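Local coordinates for protein aminomethyltransferase (Bartonella henselae, PDB 3GIR) that belongs to the aminomethyltransferase (glycine cleavage T-protein) family, pairing a folate-binding-type domain with a C-terminal barrel domain, at residues A[57-63]-A[244-249]; A[76-82]-A[172-178]; A[178-183]-A[215-221]; A[194-200]-A[210-214]. One frame throughout, in Å; residues are numbered along the deposited sequence.

Interaction 1: A[57-63]-A[244-249]; sequences MPLTYPL and EWVGLA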
loop_
_atom_site.group_PDB
_atom_site.type_symbol
_atom_site.label_atom_id
_atom_site.label_comp_id
_atom_site.label_asym_id
_atom_site.label_seq_id
_atom_site.Cartn_x
_atom_site.Cartn_y
_atom_site.Cartn_z
ATOM N N MET A 57 -6.918 -7.094 -14.036
ATOM C CA MET A 57 -6.504 -5.673 -13.851
ATOM C C MET A 57 -5.791 -5.133 -15.069
ATOM O O MET A 57 -5.077 -5.910 -15.738
ATOM C CB MET A 57 -5.596 -5.527 -12.632
ATOM C CG MET A 57 -6.205 -5.913 -11.310
ATOM S SD MET A 57 -7.586 -4.866 -10.848
ATOM C CE MET A 57 -6.702 -3.350 -10.324
ATOM N N PRO A 58 -5.883 -3.841 -15.321
ATOM C CA PRO A 58 -5.104 -3.263 -16.407
ATOM C C PRO A 58 -3.654 -3.162 -15.969
ATOM O O PRO A 58 -3.306 -2.411 -15.036
ATOM C CB PRO A 58 -5.808 -1.892 -16.637
ATOM C CG PRO A 58 -6.525 -1.592 -15.330
ATOM C CD PRO A 58 -6.813 -2.870 -14.712
ATOM N N LEU A 59 -2.774 -3.930 -16.613
ATOM C CA LEU A 59 -1.326 -3.859 -16.280
ATOM C C LEU A 59 -0.625 -2.667 -16.909
ATOM O O LEU A 59 0.295 -2.089 -16.318
ATOM C CB LEU A 59 -0.594 -5.135 -16.750
ATOM C CG LEU A 59 -1.192 -6.426 -16.190
ATOM C CD1 LEU A 59 -0.309 -7.650 -16.633
ATOM C CD2 LEU A 59 -1.419 -6.435 -14.643
ATOM N N THR A 60 -1.045 -2.319 -18.129
ATOM C CA THR A 60 -0.485 -1.195 -18.843
ATOM C C THR A 60 -1.474 -0.747 -19.904
ATOM O O THR A 60 -2.452 -1.461 -20.160
ATOM C CB THR A 60 0.897 -1.533 -19.411
ATOM O OG1 THR A 60 1.502 -0.370 -20.005
ATOM C CG2 THR A 60 0.836 -2.660 -20.421
ATOM N N TYR A 61 -1.252 0.483 -20.357
ATOM C CA TYR A 61 -2.049 1.113 -21.397
ATOM C C TYR A 61 -1.139 1.408 -22.579
ATOM O O TYR A 61 0.087 1.188 -22.538
ATOM C CB TYR A 61 -2.687 2.348 -20.834
ATOM C CG TYR A 61 -3.699 2.067 -19.753
ATOM C CD1 TYR A 61 -5.059 1.966 -20.021
ATOM C CD2 TYR A 61 -3.279 1.944 -18.445
ATOM C CE1 TYR A 61 -5.971 1.793 -18.999
ATOM C CE2 TYR A 61 -4.180 1.738 -17.423
ATOM C CZ TYR A 61 -5.520 1.701 -17.686
ATOM O OH TYR A 61 -6.401 1.474 -16.630
ATOM N N PRO A 62 -1.715 1.887 -23.680
ATOM C CA PRO A 62 -0.819 2.207 -24.813
ATOM C C PRO A 62 0.283 3.207 -24.502
ATOM O O PRO A 62 1.396 3.082 -25.071
ATOM C CB PRO A 62 -1.805 2.673 -25.900
ATOM C CG PRO A 62 -3.047 1.948 -25.540
ATOM C CD PRO A 62 -3.131 2.017 -24.019
ATOM N N LEU A 63 0.074 4.095 -23.528
ATOM C CA LEU A 63 1.128 5.017 -23.125
ATOM C C LEU A 63 2.398 4.244 -22.663
ATOM O O LEU A 63 3.529 4.592 -23.056
ATOM C CB LEU A 63 0.646 5.940 -22.019
ATOM C CG LEU A 63 1.579 6.985 -21.477
ATOM C CD1 LEU A 63 2.132 7.862 -22.650
ATOM C CD2 LEU A 63 0.906 7.813 -20.359
ATOM N N GLU A 244 -3.798 10.912 -17.144
ATOM C CA GLU A 244 -3.842 9.668 -17.906
ATOM C C GLU A 244 -4.086 8.521 -16.977
ATOM O O GLU A 244 -3.670 8.557 -15.823
ATOM C CB GLU A 244 -2.533 9.435 -18.643
ATOM C CG GLU A 244 -2.114 10.564 -19.621
ATOM C CD GLU A 244 -2.973 10.636 -20.904
ATOM O OE1 GLU A 244 -3.796 9.757 -21.185
ATOM O OE2 GLU A 244 -2.843 11.625 -21.672
ATOM N N TRP A 245 -4.663 7.449 -17.493
ATOM C CA TRP A 245 -4.715 6.182 -16.764
ATOM C C TRP A 245 -3.299 5.565 -16.623
ATOM O O TRP A 245 -2.456 5.669 -17.545
ATOM C CB TRP A 245 -5.485 5.150 -17.543
ATOM C CG TRP A 245 -6.976 5.208 -17.546
ATOM C CD1 TRP A 245 -7.737 5.354 -18.683
ATOM C CD2 TRP A 245 -7.892 5.055 -16.458
ATOM N NE1 TRP A 245 -9.051 5.310 -18.369
ATOM C CE2 TRP A 245 -9.194 5.122 -17.007
ATOM C CE3 TRP A 245 -7.759 4.878 -15.095
ATOM C CZ2 TRP A 245 -10.351 4.983 -16.229
ATOM C CZ3 TRP A 245 -8.884 4.779 -14.325
ATOM C CH2 TRP A 245 -10.192 4.833 -14.896
ATOM N N VAL A 246 -3.044 5.039 -15.410
ATOM C CA VAL A 246 -1.801 4.370 -15.090
ATOM C C VAL A 246 -2.153 2.914 -14.700
ATOM O O VAL A 246 -3.033 2.680 -13.871
ATOM C CB VAL A 246 -1.088 5.139 -14.013
ATOM C CG1 VAL A 246 0.254 4.461 -13.686
ATOM C CG2 VAL A 246 -0.845 6.543 -14.516
ATOM N N GLY A 247 -1.429 1.953 -15.239
ATOM C CA GLY A 247 -1.628 0.534 -15.002
ATOM C C GLY A 247 -0.879 0.001 -13.808
ATOM O O GLY A 247 -0.088 0.706 -13.174
ATOM N N LEU A 248 -1.159 -1.246 -13.474
ATOM C CA LEU A 248 -0.539 -1.864 -12.290
ATOM C C LEU A 248 0.962 -1.956 -12.374
ATOM O O LEU A 248 1.634 -1.914 -11.316
ATOM C CB LEU A 248 -1.133 -3.274 -12.094
ATOM C CG LEU A 248 -2.477 -3.335 -11.354
ATOM C CD1 LEU A 248 -2.618 -4.811 -10.920
ATOM C CD2 LEU A 248 -2.946 -2.288 -10.185
ATOM N N ALA A 249 1.538 -2.115 -13.586
ATOM C CA ALA A 249 3.004 -2.194 -13.714
ATOM C C ALA A 249 3.673 -0.915 -13.234
ATOM O O ALA A 249 4.593 -0.970 -12.414
ATOM C CB ALA A 249 3.477 -2.666 -15.098
HETATM O O HOH W 1 -5.774 1.959 -13.764
#

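Interaction 2: A[76-82]-A[172-178]; sequences AGLFDIS and RVLLALQ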
loop_
_atom_site.group_PDB
_atom_site.type_symbol
_atom_site.label_atom_id
_atom_site.label_comp_id
_atom_site.label_asym_id
_atom_site.label_seq_id
_atom_site.Cartn_x
_atom_site.Cartn_y
_atom_site.Cartn_z
ATOM N N ALA A 76 -0.491 14.101 -13.486
ATOM C CA ALA A 76 -1.456 13.446 -12.604
ATOM C C ALA A 76 -1.846 12.110 -13.252
ATOM O O ALA A 76 -2.221 12.043 -14.423
ATOM C CB ALA A 76 -2.686 14.320 -12.416
ATOM N N GLY A 77 -1.666 11.030 -12.500
ATOM C CA GLY A 77 -2.031 9.703 -12.952
ATOM C C GLY A 77 -3.289 9.254 -12.241
ATOM O O GLY A 77 -3.476 9.502 -11.064
ATOM N N LEU A 78 -4.159 8.619 -12.990
ATOM C CA LEU A 78 -5.420 8.076 -12.492
ATOM C C LEU A 78 -5.292 6.546 -12.476
ATOM O O LEU A 78 -4.971 5.896 -13.478
ATOM C CB LEU A 78 -6.602 8.478 -13.409
ATOM C CG LEU A 78 -7.995 8.112 -12.864
ATOM C CD1 LEU A 78 -8.344 8.856 -11.527
ATOM C CD2 LEU A 78 -9.064 8.408 -14.016
ATOM N N PHE A 79 -5.545 5.965 -11.317
ATOM C CA PHE A 79 -5.416 4.541 -11.074
ATOM C C PHE A 79 -6.760 3.991 -10.619
ATOM O O PHE A 79 -7.343 4.482 -9.659
ATOM C CB PHE A 79 -4.399 4.235 -9.956
ATOM C CG PHE A 79 -3.018 4.805 -10.139
ATOM C CD1 PHE A 79 -1.933 3.972 -10.365
ATOM C CD2 PHE A 79 -2.803 6.176 -10.021
ATOM C CE1 PHE A 79 -0.649 4.503 -10.504
ATOM C CE2 PHE A 79 -1.530 6.675 -10.210
ATOM C CZ PHE A 79 -0.474 5.836 -10.462
ATOM N N ASP A 80 -7.234 2.944 -11.306
ATOM C CA ASP A 80 -8.398 2.251 -10.844
ATOM C C ASP A 80 -7.959 1.179 -9.856
ATOM O O ASP A 80 -7.357 0.150 -10.220
ATOM C CB ASP A 80 -9.180 1.608 -12.014
ATOM C CG ASP A 80 -10.491 1.030 -11.560
ATOM O OD1 ASP A 80 -10.733 0.922 -10.320
ATOM O OD2 ASP A 80 -11.293 0.609 -12.451
ATOM N N ILE A 81 -8.258 1.407 -8.572
ATOM C CA ILE A 81 -7.888 0.546 -7.482
ATOM C C ILE A 81 -9.148 -0.017 -6.791
ATOM O O ILE A 81 -9.175 -0.287 -5.600
ATOM C CB ILE A 81 -6.857 1.217 -6.511
ATOM C CG1 ILE A 81 -7.390 2.508 -5.994
ATOM C CG2 ILE A 81 -5.517 1.422 -7.272
ATOM C CD1 ILE A 81 -6.473 3.050 -4.853
ATOM N N SER A 82 -10.165 -0.311 -7.613
ATOM C CA SER A 82 -11.453 -0.792 -7.149
ATOM C C SER A 82 -11.388 -2.226 -6.670
ATOM O O SER A 82 -12.394 -2.748 -6.202
ATOM C CB SER A 82 -12.529 -0.673 -8.241
ATOM O OG SER A 82 -12.724 0.687 -8.597
ATOM N N ARG A 172 -17.827 -0.402 -3.559
ATOM C CA ARG A 172 -17.350 0.877 -4.040
ATOM C C ARG A 172 -16.411 0.764 -5.185
ATOM O O ARG A 172 -15.716 -0.252 -5.371
ATOM C CB ARG A 172 -16.544 1.565 -2.910
ATOM C CG ARG A 172 -17.298 1.938 -1.657
ATOM C CD ARG A 172 -18.224 3.052 -1.833
ATOM N NE ARG A 172 -18.913 3.439 -0.598
ATOM C CZ ARG A 172 -20.078 2.961 -0.180
ATOM N NH1 ARG A 172 -20.698 2.016 -0.853
ATOM N NH2 ARG A 172 -20.656 3.406 0.941
ATOM N N VAL A 173 -16.338 1.834 -5.971
ATOM C CA VAL A 173 -15.178 2.087 -6.843
ATOM C C VAL A 173 -14.224 2.905 -6.041
ATOM O O VAL A 173 -14.624 3.761 -5.271
ATOM C CB VAL A 173 -15.598 2.770 -8.162
ATOM C CG1 VAL A 173 -14.443 3.549 -8.833
ATOM C CG2 VAL A 173 -16.174 1.722 -9.081
ATOM N N LEU A 174 -12.934 2.654 -6.228
ATOM C CA LEU A 174 -11.879 3.390 -5.596
ATOM C C LEU A 174 -10.905 3.812 -6.692
ATOM O O LEU A 174 -10.395 2.964 -7.464
ATOM C CB LEU A 174 -11.114 2.548 -4.547
ATOM C CG LEU A 174 -10.089 3.326 -3.662
ATOM C CD1 LEU A 174 -10.690 4.378 -2.768
ATOM C CD2 LEU A 174 -9.357 2.241 -2.839
ATOM N N LEU A 175 -10.647 5.112 -6.784
ATOM C CA LEU A 175 -9.736 5.716 -7.772
ATOM C C LEU A 175 -8.645 6.418 -7.009
ATOM O O LEU A 175 -8.933 7.084 -6.058
ATOM C CB LEU A 175 -10.432 6.725 -8.682
ATOM C CG LEU A 175 -11.645 6.207 -9.434
ATOM C CD1 LEU A 175 -12.392 7.351 -10.148
ATOM C CD2 LEU A 175 -11.180 5.210 -10.432
ATOM N N ALA A 176 -7.402 6.319 -7.439
ATOM C CA ALA A 176 -6.338 7.156 -6.933
ATOM C C ALA A 176 -5.959 8.166 -8.004
ATOM O O ALA A 176 -5.845 7.848 -9.144
ATOM C CB ALA A 176 -5.109 6.274 -6.608
ATOM N N LEU A 177 -5.748 9.418 -7.569
ATOM C CA LEU A 177 -5.360 10.531 -8.481
ATOM C C LEU A 177 -4.091 11.061 -7.848
ATOM O O LEU A 177 -4.112 11.667 -6.778
ATOM C CB LEU A 177 -6.398 11.626 -8.528
ATOM C CG LEU A 177 -6.050 12.801 -9.425
ATOM C CD1 LEU A 177 -6.123 12.387 -10.914
ATOM C CD2 LEU A 177 -7.080 13.916 -9.139
ATOM N N GLN A 178 -2.946 10.874 -8.502
ATOM C CA GLN A 178 -1.619 11.030 -7.885
ATOM C C GLN A 178 -0.686 11.833 -8.767
ATOM O O GLN A 178 -0.682 11.703 -9.969
ATOM C CB GLN A 178 -0.957 9.679 -7.646
ATOM C CG GLN A 178 -1.784 8.743 -6.832
ATOM C CD GLN A 178 -1.705 9.051 -5.334
ATOM O OE1 GLN A 178 -0.594 9.059 -4.737
ATOM N NE2 GLN A 178 -2.894 9.152 -4.689
HETATM O O HOH W 2 -15.155 -2.680 -6.951
#

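Interaction 3: A[178-183]-A[215-221]; sequences QGPQAA and YTGEDGF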
loop_
_atom_site.group_PDB
_atom_site.type_symbol
_atom_site.label_atom_id
_atom_site.label_comp_id
_atom_site.label_asym_id
_atom_site.label_seq_id
_atom_site.Cartn_x
_atom_site.Cartn_y
_atom_site.Cartn_z
ATOM N N GLN A 178 -2.946 10.874 -8.502
ATOM C CA GLN A 178 -1.619 11.030 -7.885
ATOM C C GLN A 178 -0.686 11.833 -8.767
ATOM O O GLN A 178 -0.682 11.703 -9.969
ATOM C CB GLN A 178 -0.957 9.679 -7.646
ATOM C CG GLN A 178 -1.784 8.743 -6.832
ATOM C CD GLN A 178 -1.705 9.051 -5.334
ATOM O OE1 GLN A 178 -0.594 9.059 -4.737
ATOM N NE2 GLN A 178 -2.894 9.152 -4.689
ATOM N N GLY A 179 0.148 12.681 -8.139
ATOM C CA GLY A 179 1.130 13.469 -8.838
ATOM C C GLY A 179 1.096 14.962 -8.443
ATOM O O GLY A 179 0.174 15.427 -7.755
ATOM N N PRO A 180 2.060 15.710 -8.970
ATOM C CA PRO A 180 2.130 17.121 -8.625
ATOM C C PRO A 180 1.027 17.966 -9.123
ATOM O O PRO A 180 0.820 19.051 -8.529
ATOM C CB PRO A 180 3.480 17.549 -9.214
ATOM C CG PRO A 180 3.697 16.563 -10.345
ATOM C CD PRO A 180 3.219 15.285 -9.746
ATOM N N GLN A 181 0.280 17.503 -10.118
ATOM C CA GLN A 181 -0.876 18.226 -10.595
ATOM C C GLN A 181 -2.207 17.695 -10.090
ATOM O O GLN A 181 -3.278 18.162 -10.447
ATOM C CB GLN A 181 -0.832 18.402 -12.075
ATOM C CG GLN A 181 0.393 19.137 -12.601
ATOM C CD GLN A 181 0.433 19.219 -14.112
ATOM O OE1 GLN A 181 0.162 18.276 -14.852
ATOM N NE2 GLN A 181 0.789 20.422 -14.606
ATOM N N ALA A 182 -2.151 16.656 -9.260
ATOM C CA ALA A 182 -3.380 16.024 -8.817
ATOM C C ALA A 182 -4.330 16.985 -8.091
ATOM O O ALA A 182 -5.533 16.945 -8.323
ATOM C CB ALA A 182 -3.074 14.784 -7.910
ATOM N N ALA A 183 -3.797 17.793 -7.172
ATOM C CA ALA A 183 -4.579 18.759 -6.399
ATOM C C ALA A 183 -5.239 19.788 -7.288
ATOM O O ALA A 183 -6.406 20.097 -7.090
ATOM C CB ALA A 183 -3.706 19.426 -5.303
ATOM N N TYR A 215 -0.105 5.708 -2.906
ATOM C CA TYR A 215 0.877 4.666 -2.945
ATOM C C TYR A 215 2.006 4.977 -3.907
ATOM O O TYR A 215 2.608 4.081 -4.540
ATOM C CB TYR A 215 0.142 3.360 -3.361
ATOM C CG TYR A 215 0.786 2.069 -3.077
ATOM C CD1 TYR A 215 1.325 1.768 -1.848
ATOM C CD2 TYR A 215 0.746 1.071 -4.020
ATOM C CE1 TYR A 215 1.806 0.516 -1.558
ATOM C CE2 TYR A 215 1.256 -0.213 -3.733
ATOM C CZ TYR A 215 1.782 -0.465 -2.531
ATOM O OH TYR A 215 2.238 -1.780 -2.337
ATOM N N THR A 216 2.370 6.268 -4.020
ATOM C CA THR A 216 3.262 6.749 -5.060
ATOM C C THR A 216 4.497 7.500 -4.516
ATOM O O THR A 216 5.479 7.677 -5.213
ATOM C CB THR A 216 2.531 7.630 -6.102
ATOM O OG1 THR A 216 2.051 8.824 -5.439
ATOM C CG2 THR A 216 1.381 6.819 -6.894
ATOM N N GLY A 217 4.381 8.041 -3.324
ATOM C CA GLY A 217 5.383 9.002 -2.788
ATOM C C GLY A 217 5.192 10.419 -3.323
ATOM O O GLY A 217 5.953 11.319 -2.951
ATOM N N GLU A 218 4.154 10.638 -4.122
ATOM C CA GLU A 218 3.743 11.967 -4.575
ATOM C C GLU A 218 2.621 12.498 -3.716
ATOM O O GLU A 218 2.041 11.805 -2.894
ATOM C CB GLU A 218 3.324 11.936 -6.038
ATOM C CG GLU A 218 4.354 11.434 -7.019
ATOM C CD GLU A 218 5.534 12.354 -7.141
ATOM O OE1 GLU A 218 5.363 13.586 -6.987
ATOM O OE2 GLU A 218 6.680 11.854 -7.366
ATOM N N ASP A 219 2.259 13.786 -3.918
ATOM C CA ASP A 219 0.953 14.264 -3.465
ATOM C C ASP A 219 -0.118 13.481 -4.209
ATOM O O ASP A 219 0.156 12.918 -5.230
ATOM C CB ASP A 219 0.832 15.803 -3.696
ATOM C CG ASP A 219 -0.414 16.402 -3.064
ATOM O OD1 ASP A 219 -0.979 15.809 -2.169
ATOM O OD2 ASP A 219 -0.839 17.478 -3.519
ATOM N N GLY A 220 -1.347 13.442 -3.682
ATOM C CA GLY A 220 -2.394 12.686 -4.334
ATOM C C GLY A 220 -3.553 12.452 -3.417
ATOM O O GLY A 220 -3.496 12.716 -2.203
ATOM N N PHE A 221 -4.577 11.845 -4.014
ATOM C CA PHE A 221 -5.833 11.616 -3.409
ATOM C C PHE A 221 -6.318 10.229 -3.727
ATOM O O PHE A 221 -5.945 9.685 -4.770
ATOM C CB PHE A 221 -6.904 12.659 -3.827
ATOM C CG PHE A 221 -6.507 14.066 -3.489
ATOM C CD1 PHE A 221 -6.924 14.645 -2.299
ATOM C CD2 PHE A 221 -5.664 14.753 -4.335
ATOM C CE1 PHE A 221 -6.526 15.950 -2.022
ATOM C CE2 PHE A 221 -5.236 16.015 -3.990
ATOM C CZ PHE A 221 -5.674 16.566 -2.871
HETATM O O HOH W 3 0.120 10.108 -2.406
HETATM O O HOH W 4 -0.958 17.543 -6.379
#

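Interaction 4: A[194-200]-A[210-214]; sequences NELLFMQ and ITRSG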
loop_
_atom_site.group_PDB
_atom_site.type_symbol
_atom_site.label_atom_id
_atom_site.label_comp_id
_atom_site.label_asym_id
_atom_site.label_seq_id
_atom_site.Cartn_x
_atom_site.Cartn_y
_atom_site.Cartn_z
ATOM N N ASN A 194 -8.764 19.770 -1.454
ATOM C CA ASN A 194 -7.555 20.526 -1.382
ATOM C C ASN A 194 -7.242 21.067 0.027
ATOM O O ASN A 194 -6.076 21.331 0.334
ATOM C CB ASN A 194 -7.578 21.652 -2.395
ATOM C CG ASN A 194 -6.917 21.314 -3.673
ATOM O OD1 ASN A 194 -5.750 21.621 -3.858
ATOM N ND2 ASN A 194 -7.667 20.711 -4.606
ATOM N N GLU A 195 -8.268 21.138 0.873
ATOM C CA GLU A 195 -8.150 21.546 2.288
ATOM C C GLU A 195 -7.589 20.471 3.214
ATOM O O GLU A 195 -7.159 20.777 4.343
ATOM C CB GLU A 195 -9.534 22.046 2.807
ATOM N N LEU A 196 -7.540 19.201 2.756
ATOM C CA LEU A 196 -6.983 18.153 3.560
ATOM C C LEU A 196 -5.464 18.315 3.710
ATOM O O LEU A 196 -4.769 18.751 2.784
ATOM C CB LEU A 196 -7.269 16.786 2.858
ATOM C CG LEU A 196 -8.734 16.386 2.774
ATOM C CD1 LEU A 196 -8.904 15.136 1.823
ATOM C CD2 LEU A 196 -9.317 16.119 4.200
ATOM N N LEU A 197 -4.950 17.892 4.825
ATOM C CA LEU A 197 -3.549 17.674 5.003
ATOM C C LEU A 197 -3.231 16.219 4.566
ATOM O O LEU A 197 -4.146 15.396 4.445
ATOM C CB LEU A 197 -3.113 17.909 6.465
ATOM C CG LEU A 197 -3.497 19.270 6.992
ATOM C CD1 LEU A 197 -2.940 19.412 8.432
ATOM C CD2 LEU A 197 -2.980 20.329 6.067
ATOM N N PHE A 198 -1.976 15.922 4.317
ATOM C CA PHE A 198 -1.549 14.514 4.165
ATOM C C PHE A 198 -2.052 13.629 5.260
ATOM O O PHE A 198 -1.954 13.948 6.445
ATOM C CB PHE A 198 -0.023 14.435 4.088
ATOM C CG PHE A 198 0.512 13.059 3.829
ATOM C CD1 PHE A 198 0.154 12.396 2.676
ATOM C CD2 PHE A 198 1.445 12.466 4.669
ATOM C CE1 PHE A 198 0.617 11.163 2.427
ATOM C CE2 PHE A 198 1.973 11.223 4.392
ATOM C CZ PHE A 198 1.542 10.543 3.277
ATOM N N MET A 199 -2.576 12.471 4.844
ATOM C CA MET A 199 -3.188 11.459 5.695
ATOM C C MET A 199 -4.419 11.908 6.499
ATOM O O MET A 199 -4.595 11.531 7.662
ATOM C CB MET A 199 -2.135 10.760 6.564
ATOM C CG MET A 199 -1.074 10.035 5.830
ATOM S SD MET A 199 -1.750 8.612 5.005
ATOM C CE MET A 199 -1.841 7.493 6.410
ATOM N N GLN A 200 -5.176 12.822 5.909
ATOM C CA GLN A 200 -6.523 13.177 6.355
ATOM C C GLN A 200 -7.536 12.710 5.340
ATOM O O GLN A 200 -7.191 12.579 4.165
ATOM C CB GLN A 200 -6.700 14.638 6.522
ATOM C CG GLN A 200 -5.912 15.141 7.704
ATOM C CD GLN A 200 -6.120 16.640 8.006
ATOM O OE1 GLN A 200 -6.668 17.430 7.214
ATOM N NE2 GLN A 200 -5.602 17.029 9.149
ATOM N N ILE A 210 -13.012 10.708 0.631
ATOM C CA ILE A 210 -11.831 11.195 -0.038
ATOM C C ILE A 210 -10.739 11.338 0.986
ATOM O O ILE A 210 -10.965 11.920 2.069
ATOM C CB ILE A 210 -12.066 12.554 -0.729
ATOM C CG1 ILE A 210 -13.130 12.350 -1.836
ATOM C CG2 ILE A 210 -10.753 13.184 -1.255
ATOM C CD1 ILE A 210 -13.465 13.661 -2.641
ATOM N N THR A 211 -9.557 10.844 0.635
ATOM C CA THR A 211 -8.365 10.960 1.476
ATOM C C THR A 211 -7.217 11.583 0.675
ATOM O O THR A 211 -7.160 11.442 -0.555
ATOM C CB THR A 211 -7.893 9.620 2.087
ATOM O OG1 THR A 211 -7.538 8.719 1.001
ATOM C CG2 THR A 211 -8.943 8.944 3.035
ATOM N N ARG A 212 -6.349 12.324 1.360
ATOM C CA ARG A 212 -5.135 12.838 0.755
ATOM C C ARG A 212 -4.028 11.854 1.121
ATOM O O ARG A 212 -3.396 11.921 2.164
ATOM C CB ARG A 212 -4.841 14.280 1.208
ATOM C CG ARG A 212 -3.742 14.921 0.416
ATOM C CD ARG A 212 -3.642 16.454 0.610
ATOM N NE ARG A 212 -3.035 17.104 -0.475
ATOM C CZ ARG A 212 -3.269 18.367 -0.818
ATOM N NH1 ARG A 212 -4.144 19.084 -0.126
ATOM N NH2 ARG A 212 -2.701 18.877 -1.849
ATOM N N SER A 213 -3.900 10.823 0.313
ATOM C CA SER A 213 -2.974 9.724 0.585
ATOM C C SER A 213 -2.736 9.006 -0.767
ATOM O O SER A 213 -3.300 9.412 -1.794
ATOM C CB SER A 213 -3.647 8.732 1.540
ATOM O OG SER A 213 -4.765 8.057 0.910
ATOM N N GLY A 214 -1.913 7.958 -0.737
ATOM C CA GLY A 214 -1.766 7.148 -1.961
ATOM C C GLY A 214 -0.651 6.143 -1.792
ATOM O O GLY A 214 -0.260 5.809 -0.650
HETATM O O HOH W 5 -3.436 21.717 -2.099
#

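Interaction 1: A[57-63]-A[244-249]
Trp245 CB sits over one face of the Tyr61 ring where the bulged end of strand 55-60 meets the turn between strand 243-245 and helix 248-257, in the folate-binding-type domain. This CH-pi contact puts Trp245 CB 3.6 Å from the Tyr61 ring centroid and 16° off its normal. The indole plane stays within 4° of the phenol plane but is slid away, leaving little ring overlap. Gly247 N meets the same phenol ring at its edge. Beside this pair the backbone fastens the helix start: Leu248 N donates to Pro58 O (2.9 Å) and Ala249 N to Leu59 O (3.0 Å), with Gly247 at the N-cap. Met57 CB presses on Leu248 CD1 at 3.5 Å. Further out, Glu68 accepts from Tyr61 N, Thr60 OG1 and Gly247 N, fixing both chain segments from helix 65-74. Leu59 and Thr60 form a classic beta bulge opposite Lys48 of the adjoining strand 48-52. One water completes the contact, lying 3.0 Å from Tyr61 OH and donating to Val246 O at 2.8 Å.

Interaction 2: A[76-82]-A[172-178]
Ile81 CD1 reaches across to Leu174 CD2 at 3.6 Å and also rests on Ala176 CB, in the apolar part of this antiparallel strand pair. Ile81 can do so because CG1 stands between its backbone N and carbonyl carbon (chi1 56°), which sends CD1 over the partner strand. Phe79 CB touches Ala176 CB at 4.0 Å, and the ring presents its edge to Ala176 O; its CE2 meets Gln178 CG, the ring lying 76° from the amide plane. Leu78 CD1 packs on Leu175 CB on the other face. The strand axes run antiparallel, at 167°, with Gly77-Gln178 and Phe79-Ala176 as hydrogen-bonded pairs; Phe79 N to Ala176 O and Ala176 N to Phe79 O each measure 2.9 Å. Past the regular pairing, Ile81 N bonds Leu174 O, and Ser82 OG takes over as acceptor for Leu174 N at 3.1 Å. Ser82 OG donates to Asp80 OD1 at 2.6 Å, on the syn lone pair of that oxygen, while Ser82 N closes an Asx turn there. Asp80 OD2 bonds His42. Within the mixed sheet, strand 243-245 flanks 76-80 and strand 220-225 flanks 173-178; helix 227-238 packs on Leu78 and Val173, helix 248-257 on Phe79 and Ile81.

Interaction 3: A[178-183]-A[215-221]
A bend at chi2 (-79°) folds the Gln178 side chain back toward segment 215-221, while Thr216, with OG1 between its backbone N and carbonyl carbon (chi1 64°), turns its hydroxyl to meet it. Thr216 OG1 donates to Gln178 OE1 at 2.7 Å, in the amide plane and on a lone pair. The bond is flanked by apolar contact, Thr216 CG2 lying 3.7 Å from Gln178 CG. The bond at the other end is less well directed: Gln178 NE2 reaches Phe221 O at 3.1 Å but stands 59° out of that carbonyl's plane, and it also bonds Ser213 O. Partners at both ends therefore fix the rotation of this buried amide. A water donates to Gln178 OE1 and to Glu218 O.

Gly220 leaves room for this side chain, its CA 3.6 Å from Gln178 NE2. Just beyond, Gly179 N donates to Asp219 O at 2.9 Å, almost straight. A second water accepts from Ala183 N at 3.0 Å and lies near Asp219 OD2, whose salt bridge is with Arg212. Phe221 CE2 packs on Ala183 CA at 3.7 Å. Thr216 OG1 in turn accepts from Glu218 N, an ST turn that sets the loop. Together these features form a strand-to-helix connection: a type I turn from Gly179 to Ala182 starts helix 182-188 against the loop that enters strand 220-225, antiparallel to 173-178.

Interaction 4: A[194-200]-A[210-214]
Arg212 extends along segment 194-200, whose type II turn from Leu197 to Gln200 leads into strand 201-202, at one edge of the mixed sheet. Its CG is anti to the backbone N (chi1 -170°) and the chain stays stretched to NE, carrying the guanidinium past Leu196 to Asn194. There NH1 serves two carbonyls: Leu196 O at 3.0 Å, tilted 22° from the guanidinium plane, and Asn194 O, in that plane at the group's edge but only weakly bonded. NH2 forms a salt bridge with Asp219, and Phe391 makes a cation-pi contact, so the buried charge is met from several directions. Lower on the side chain, Leu196 CB lies 3.9 Å from Arg212 CB, while Leu196 CD1 turns to Ile210 CG2 at 4.1 Å. Within the turn, Met199 CG sits over the centre of the Phe198 ring, and Met199 SD reaches Ser213 CB at 4.0 Å. Tyr390 stacks on the Phe198 ring as well. Backbone bonds join the turn to the strand end: Met199 N donates to Arg212 O and Arg212 N to Gln200 O, each at 2.9 Å. Asn194 ND2 bonds Ala183 O, and one water donates to Asn194 OD1 and accepts from Arg212 NH2 at 2.9 Å.

Followed from the N terminus, the chain opens the largest loop at 57-63, which interaction 1 closes 181 residues later at 244-249; the other three contacts nest inside it. Interaction 2 opens at 76-82 and closes at 172-178. Interaction 3 then starts from the shared Gln178 and closes at 215-221, with interaction 4 (194-200 with 210-214) nested within its loop. None cross. All four reach one mixed sheet: strand 243-245 adjoins 76-80, linking interactions 1 and 2, while 173-178 adjoins 220-225, and 220-225 in turn adjoins 209-211, linking 2, 3 and 4. Interactions 1 and 4 lie at opposite ends of this series, their centres about 24 Å apart.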